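Local structure of putative tryptophan halogenase (Xanthomonas campestris pv. campestris, 6Y1W) at residues L353-R356 and G357-L361; R360-Q363 and T364-Q367. The protein is a putative flavin-dependent halogenase that probably binds FAD and may have monooxygenase-type activity. All coordinates share one frame; numbering follows the deposited sequence.

Contact 1: L353-R356 and G357-L361; sequences LIQR and GIVRL
Arg356 and Arg360 meet one turn apart on the alpha-helix 350-363, an inner helix of the flavin-dependent halogenase fold. Starting at its root, Arg356 CB stands 4.0 Å from Arg360 NH2. Its chain then takes two bends, at chi2 and chi3, which turn the guanidinium forward along the helix, toward Val359. NH1 thereby arrives 3.9 Å from Val359 CG1, the methyl lying at the guanidinium edge near its plane, and also pairs with a sulfonate oxygen of a bound MES buffer molecule. NH2 makes a salt bridge with Glu384 of helix 371-397 and lies 4.2 Å from Arg360 NH2. Glu384, outside the two segments, also has a long, weak ion pair with Arg360, and its carboxylate probably offsets part of the charge of both arginines.

Arg360 approaches differently. CG is anti to the backbone N (chi1 -168°), and the chain runs extended until chi3 folds its planar end back toward the preceding turn. One guanidinium face, at its centre, then covers Arg356 O at a height of 3.9 Å. That oxygen already accepts the amide of Arg360. Tyr377 adds a cation-pi contact to the same guanidinium.

Another side of the helix is apolar. Ile354 and Ile358 lie alongside, pointing the same way, and both pack on Met30 of helix 25-39, whose N-terminal end carries the predicted FAD-binding Ala27. Gln355 and Val359 also run side by side, while the Gln355 amide end bonds to Ser65 O and to MES. Among the amide-to-carbonyl bonds from Gly357 to Arg360, Val359 N to Gln355 O is the shortest and straightest, at 2.8 Å and 175°. In the neighbouring isoleucine pair, Ile354 CG2 touches Ile358 CD1 at 3.6 Å.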
ATOM      1  N   LEU A 353       9.811   4.774 -14.284  1.00 12.86           N
ATOM      2  CA  LEU A 353       9.299   3.497 -14.748  1.00 11.42           C
ATOM      3  C   LEU A 353      10.421   2.534 -15.085  1.00 14.10           C
ATOM      4  O   LEU A 353      10.252   1.334 -14.895  1.00 15.47           O
ATOM      5  CB  LEU A 353       8.383   3.693 -15.954  1.00 14.44           C
ATOM      6  CG  LEU A 353       7.015   4.228 -15.507  1.00 15.08           C
ATOM      7  CD1 LEU A 353       6.286   4.819 -16.717  1.00 16.62           C
ATOM      8  CD2 LEU A 353       6.155   3.186 -14.792  1.00 16.36           C
ATOM      9  N   ILE A 354      11.565   3.037 -15.564  1.00 13.58           N
ATOM     10  CA  ILE A 354      12.749   2.183 -15.706  1.00 11.75           C
ATOM     11  C   ILE A 354      13.172   1.647 -14.346  1.00 12.44           C
ATOM     12  O   ILE A 354      13.405   0.441 -14.167  1.00 13.63           O
ATOM     13  CB  ILE A 354      13.895   2.965 -16.375  1.00 14.17           C
ATOM     14  CG1 ILE A 354      13.524   3.300 -17.827  1.00 14.09           C
ATOM     15  CG2 ILE A 354      15.162   2.078 -16.380  1.00 13.07           C
ATOM     16  CD1 ILE A 354      14.481   4.347 -18.474  1.00 16.66           C
ATOM     17  N   GLN A 355      13.311   2.550 -13.366  1.00 12.33           N
ATOM     18  CA  GLN A 355      13.747   2.150 -12.034  1.00 13.27           C
ATOM     19  C   GLN A 355      12.807   1.115 -11.440  1.00 15.18           C
ATOM     20  O   GLN A 355      13.262   0.124 -10.852  1.00 14.78           O
ATOM     21  CB  GLN A 355      13.807   3.369 -11.119  1.00 17.64           C
ATOM     22  CG  GLN A 355      13.872   2.998  -9.644  1.00 15.43           C
ATOM     23  CD  GLN A 355      14.012   4.224  -8.759  1.00 16.80           C
ATOM     24  OE1 GLN A 355      14.425   5.316  -9.231  1.00 17.64           O
ATOM     25  NE2 GLN A 355      13.731   4.058  -7.461  1.00 21.37           N
ATOM     26  N   ARG A 356      11.483   1.319 -11.583  1.00 14.19           N
ATOM     27  CA  ARG A 356      10.557   0.328 -11.013  1.00 14.39           C
ATOM     28  C   ARG A 356      10.755  -1.045 -11.645  1.00 15.44           C
ATOM     29  O   ARG A 356      10.715  -2.071 -10.955  1.00 15.48           O
ATOM     30  CB  ARG A 356       9.097   0.759 -11.197  1.00 16.91           C
ATOM     31  CG  ARG A 356       8.719   1.996 -10.392  1.00 15.52           C
ATOM     32  CD  ARG A 356       8.830   1.765  -8.866  1.00 18.27           C
ATOM     33  NE  ARG A 356       8.027   0.609  -8.500  1.00 22.75           N
ATOM     34  CZ  ARG A 356       8.435  -0.373  -7.702  1.00 25.85           C
ATOM     35  NH1 ARG A 356       9.660  -0.354  -7.175  1.00 26.02           N
ATOM     36  NH2 ARG A 356       7.606  -1.389  -7.445  1.00 25.62           N
ATOM     37  N   GLY A 357      10.928  -1.093 -12.962  1.00 14.05           N
ATOM     38  CA  GLY A 357      11.117  -2.379 -13.612  1.00 12.72           C
ATOM     39  C   GLY A 357      12.371  -3.068 -13.101  1.00 14.73           C
ATOM     40  O   GLY A 357      12.395  -4.290 -12.933  1.00 13.88           O
ATOM     41  N   ILE A 358      13.431  -2.288 -12.864  1.00 14.62           N
ATOM     42  CA  ILE A 358      14.709  -2.842 -12.395  1.00 13.84           C
ATOM     43  C   ILE A 358      14.589  -3.310 -10.943  1.00 16.34           C
ATOM     44  O   ILE A 358      14.989  -4.434 -10.582  1.00 16.15           O
ATOM     45  CB  ILE A 358      15.820  -1.777 -12.529  1.00 16.84           C
ATOM     46  CG1 ILE A 358      16.097  -1.454 -13.989  1.00 17.83           C
ATOM     47  CG2 ILE A 358      17.117  -2.250 -11.787  1.00 16.42           C
ATOM     48  CD1 ILE A 358      16.891  -0.141 -14.177  1.00 16.59           C
ATOM     49  N   VAL A 359      14.100  -2.426 -10.077  1.00 14.66           N
ATOM     50  CA  VAL A 359      13.987  -2.743  -8.662  1.00 13.89           C
ATOM     51  C   VAL A 359      13.056  -3.929  -8.468  1.00 15.46           C
ATOM     52  O   VAL A 359      13.339  -4.837  -7.674  1.00 14.16           O
ATOM     53  CB  VAL A 359      13.506  -1.510  -7.872  1.00 16.34           C
ATOM     54  CG1 VAL A 359      13.136  -1.904  -6.400  1.00 16.19           C
ATOM     55  CG2 VAL A 359      14.621  -0.469  -7.859  1.00 16.99           C
ATOM     56  N   ARG A 360      11.948  -3.963  -9.204  1.00 16.08           N
ATOM     57  CA  ARG A 360      11.046  -5.103  -9.064  1.00 14.60           C
ATOM     58  C   ARG A 360      11.725  -6.386  -9.508  1.00 15.81           C
ATOM     59  O   ARG A 360      11.550  -7.432  -8.869  1.00 17.08           O
ATOM     60  CB  ARG A 360       9.766  -4.893  -9.871  1.00 14.15           C
ATOM     61  CG  ARG A 360       8.688  -5.925  -9.517  1.00 19.16           C
ATOM     62  CD  ARG A 360       7.506  -5.809 -10.468  1.00 18.35           C
ATOM     63  NE  ARG A 360       7.018  -4.424 -10.503  1.00 18.68           N
ATOM     64  CZ  ARG A 360       7.089  -3.625 -11.563  1.00 21.23           C
ATOM     65  NH1 ARG A 360       7.620  -4.030 -12.714  1.00 19.85           N
ATOM     66  NH2 ARG A 360       6.620  -2.380 -11.451  1.00 24.95           N
ATOM     67  N   LEU A 361      12.525  -6.319 -10.588  1.00 12.24           N
ATOM     68  CA  LEU A 361      13.253  -7.507 -11.053  1.00 13.26           C
ATOM     69  C   LEU A 361      14.232  -7.976  -9.987  1.00 12.87           C
ATOM     70  O   LEU A 361      14.368  -9.181  -9.731  1.00 15.11           O
ATOM     71  CB  LEU A 361      14.026  -7.193 -12.332  1.00 15.11           C
ATOM     72  CG  LEU A 361      14.871  -8.347 -12.923  1.00 15.12           C
ATOM     73  CD1 LEU A 361      14.080  -9.657 -13.116  1.00 16.80           C
ATOM     74  CD2 LEU A 361      15.482  -7.901 -14.287  1.00 15.42           C
TER

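Contact 2: R360-Q363 and T364-Q367; sequences RLLQ and TFPQ
Thr364 N is shared by two carbonyls as helix 350-363 gives way to a loop. Its firmer bond goes three residues back, to Leu361 O at 3.1 Å with an N-H...O angle of 139°. Here the amide nitrogen sits above the carbonyl plane, 70° out of it. The bond from Thr364 N to Arg360 O is equally long but weak and more bent. A further weak bond joins Phe365 N to Leu362 O over 3.4 Å. The alpha-helical step of four residues is thus giving way to three-residue steps, as in a 3-10 turn, before the chain extends through Phe365 and Pro366.

Phe365 supplies the apolar half. With CG anti to the backbone N (chi1 -161°), the ring is laid alongside the last turn and meets two leucines with one corner. Its CD1 is 4.1 Å from Leu361 CG, and Leu362 CD2 reaches the same CD1 obliquely. Leu361 O lies at the ring edge, near its plane. Over one face, Pro366 CD stands 3.4 Å above the ring plane, offset toward the rim, and Leu361 CD1 approaches the same proline carbon at 4.4 Å. Beyond the two segments, Phe365 also packs on Leu35 and Leu39 of helix 25-39 and on Leu217 of strand 217-220.

The second subunit borders this turn. Its His460 bonds to Leu362 O, whose bond within the turn is the weak one to Phe365 N, and its Trp116 carbonyl oxygen accepts from Gln363 NE2, at the end of an extended side chain. Amide-to-carbonyl bonding has become bent and partly divided at this turn, so apolar packing of Phe365 and polar bonds to the second subunit probably contribute to holding its shape.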
ATOM      1  N   ARG A 360      11.948  -3.963  -9.204  1.00 16.08           N
ATOM      2  CA  ARG A 360      11.046  -5.103  -9.064  1.00 14.60           C
ATOM      3  C   ARG A 360      11.725  -6.386  -9.508  1.00 15.81           C
ATOM      4  O   ARG A 360      11.550  -7.432  -8.869  1.00 17.08           O
ATOM      5  CB  ARG A 360       9.766  -4.893  -9.871  1.00 14.15           C
ATOM      6  CG  ARG A 360       8.688  -5.925  -9.517  1.00 19.16           C
ATOM      7  CD  ARG A 360       7.506  -5.809 -10.468  1.00 18.35           C
ATOM      8  NE  ARG A 360       7.018  -4.424 -10.503  1.00 18.68           N
ATOM      9  CZ  ARG A 360       7.089  -3.625 -11.563  1.00 21.23           C
ATOM     10  NH1 ARG A 360       7.620  -4.030 -12.714  1.00 19.85           N
ATOM     11  NH2 ARG A 360       6.620  -2.380 -11.451  1.00 24.95           N
ATOM     12  N   LEU A 361      12.525  -6.319 -10.588  1.00 12.24           N
ATOM     13  CA  LEU A 361      13.253  -7.507 -11.053  1.00 13.26           C
ATOM     14  C   LEU A 361      14.232  -7.976  -9.987  1.00 12.87           C
ATOM     15  O   LEU A 361      14.368  -9.181  -9.731  1.00 15.11           O
ATOM     16  CB  LEU A 361      14.026  -7.193 -12.332  1.00 15.11           C
ATOM     17  CG  LEU A 361      14.871  -8.347 -12.923  1.00 15.12           C
ATOM     18  CD1 LEU A 361      14.080  -9.657 -13.116  1.00 16.80           C
ATOM     19  CD2 LEU A 361      15.482  -7.901 -14.287  1.00 15.42           C
ATOM     20  N   LEU A 362      14.979  -7.030  -9.393  1.00 13.18           N
ATOM     21  CA  LEU A 362      15.946  -7.439  -8.374  1.00 14.27           C
ATOM     22  C   LEU A 362      15.237  -8.034  -7.153  1.00 18.65           C
ATOM     23  O   LEU A 362      15.764  -8.957  -6.502  1.00 18.64           O
ATOM     24  CB  LEU A 362      16.827  -6.243  -7.993  1.00 15.76           C
ATOM     25  CG  LEU A 362      17.785  -5.880  -9.130  1.00 19.00           C
ATOM     26  CD1 LEU A 362      18.615  -4.622  -8.777  1.00 17.46           C
ATOM     27  CD2 LEU A 362      18.697  -7.049  -9.506  1.00 20.15           C
ATOM     28  N   GLN A 363      14.052  -7.528  -6.821  1.00 12.49           N
ATOM     29  CA  GLN A 363      13.313  -8.101  -5.697  1.00 15.79           C
ATOM     30  C   GLN A 363      12.720  -9.467  -6.005  1.00 19.29           C
ATOM     31  O   GLN A 363      12.324 -10.170  -5.068  1.00 25.85           O
ATOM     32  CB  GLN A 363      12.206  -7.130  -5.255  1.00 13.03           C
ATOM     33  CG  GLN A 363      12.800  -5.925  -4.568  1.00 16.45           C
ATOM     34  CD  GLN A 363      11.780  -4.926  -4.176  1.00 26.27           C
ATOM     35  OE1 GLN A 363      10.794  -4.742  -4.869  1.00 26.85           O
ATOM     36  NE2 GLN A 363      12.035  -4.215  -3.086  1.00 29.91           N
ATOM     37  N   THR A 364      12.662  -9.870  -7.268  1.00 15.23           N
ATOM     38  CA  THR A 364      12.189 -11.206  -7.626  0.51 19.65           C
ATOM     39  C   THR A 364      13.224 -11.931  -8.475  1.00 18.25           C
ATOM     40  O   THR A 364      12.889 -12.751  -9.338  1.00 21.40           O
ATOM     41  CB  THR A 364      10.844 -11.145  -8.349  0.51 22.45           C
ATOM     42  OG1 THR A 364      10.337 -12.479  -8.529  0.51 30.48           O
ATOM     43  CG2 THR A 364      11.005 -10.481  -9.685  0.51 12.73           C
ATOM     44  N   PHE A 365      14.515 -11.661  -8.214  1.00 16.17           N
ATOM     45  CA  PHE A 365      15.522 -12.100  -9.158  1.00 13.21           C
ATOM     46  C   PHE A 365      15.581 -13.626  -9.202  1.00 17.35           C
ATOM     47  O   PHE A 365      15.579 -14.269  -8.152  1.00 16.92           O
ATOM     48  CB  PHE A 365      16.929 -11.533  -8.871  1.00 14.80           C
ATOM     49  CG  PHE A 365      17.805 -11.620 -10.086  1.00 18.97           C
ATOM     50  CD1 PHE A 365      17.687 -10.673 -11.108  1.00 20.06           C
ATOM     51  CD2 PHE A 365      18.597 -12.735 -10.307  1.00 14.26           C
ATOM     52  CE1 PHE A 365      18.417 -10.810 -12.272  1.00 16.71           C
ATOM     53  CE2 PHE A 365      19.335 -12.847 -11.472  1.00 18.49           C
ATOM     54  CZ  PHE A 365      19.230 -11.895 -12.454  1.00 17.86           C
ATOM     55  N   PRO A 366      15.594 -14.228 -10.386  1.00 15.97           N
ATOM     56  CA  PRO A 366      15.440 -15.690 -10.468  1.00 16.41           C
ATOM     57  C   PRO A 366      16.748 -16.403 -10.136  1.00 18.30           C
ATOM     58  O   PRO A 366      17.826 -16.020 -10.614  1.00 17.31           O
ATOM     59  CB  PRO A 366      15.058 -15.927 -11.939  1.00 21.20           C
ATOM     60  CG  PRO A 366      15.698 -14.710 -12.683  1.00 16.68           C
ATOM     61  CD  PRO A 366      15.458 -13.569 -11.702  1.00 16.76           C
ATOM     62  N   GLN A 367      16.643 -17.433  -9.292  1.00 17.71           N
ATOM     63  CA  GLN A 367      17.583 -18.554  -9.414  1.00 18.81           C
ATOM     64  C   GLN A 367      17.280 -19.339 -10.680  1.00 19.04           C
ATOM     65  O   GLN A 367      18.181 -19.648 -11.474  1.00 19.56           O
ATOM     66  CB  GLN A 367      17.486 -19.491  -8.213  1.00 22.93           C
ATOM     67  CG  GLN A 367      17.738 -18.869  -6.896  1.00 24.83           C
ATOM     68  CD  GLN A 367      19.206 -18.882  -6.505  1.00 28.71           C
ATOM     69  OE1 GLN A 367      20.114 -19.145  -7.349  1.00 25.83           O
ATOM     70  NE2 GLN A 367      19.461 -18.574  -5.231  1.00 21.59           N
TER

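How the contacts relate
Both contacts belong to helix 350-363 and share Arg360 and Leu361; their centres are about 10 Å apart. Both are largely buried, but contact 1 lies nearer the middle of the chain, about 13 Å from its centre against about 23 Å for contact 2. Contact 1 is regular helix, with a charged side toward helix 371-397 and an apolar one toward helix 25-39. Contact 2 also touches helices 25-39 and 371-397, but adds strand 217-220 and the second subunit. Sound four-residue amide bonds and two neighbouring arginines near one glutamate characterise the former, whereas bent amide bonds, an aromatic ring and intersubunit polar bonds mark the latter.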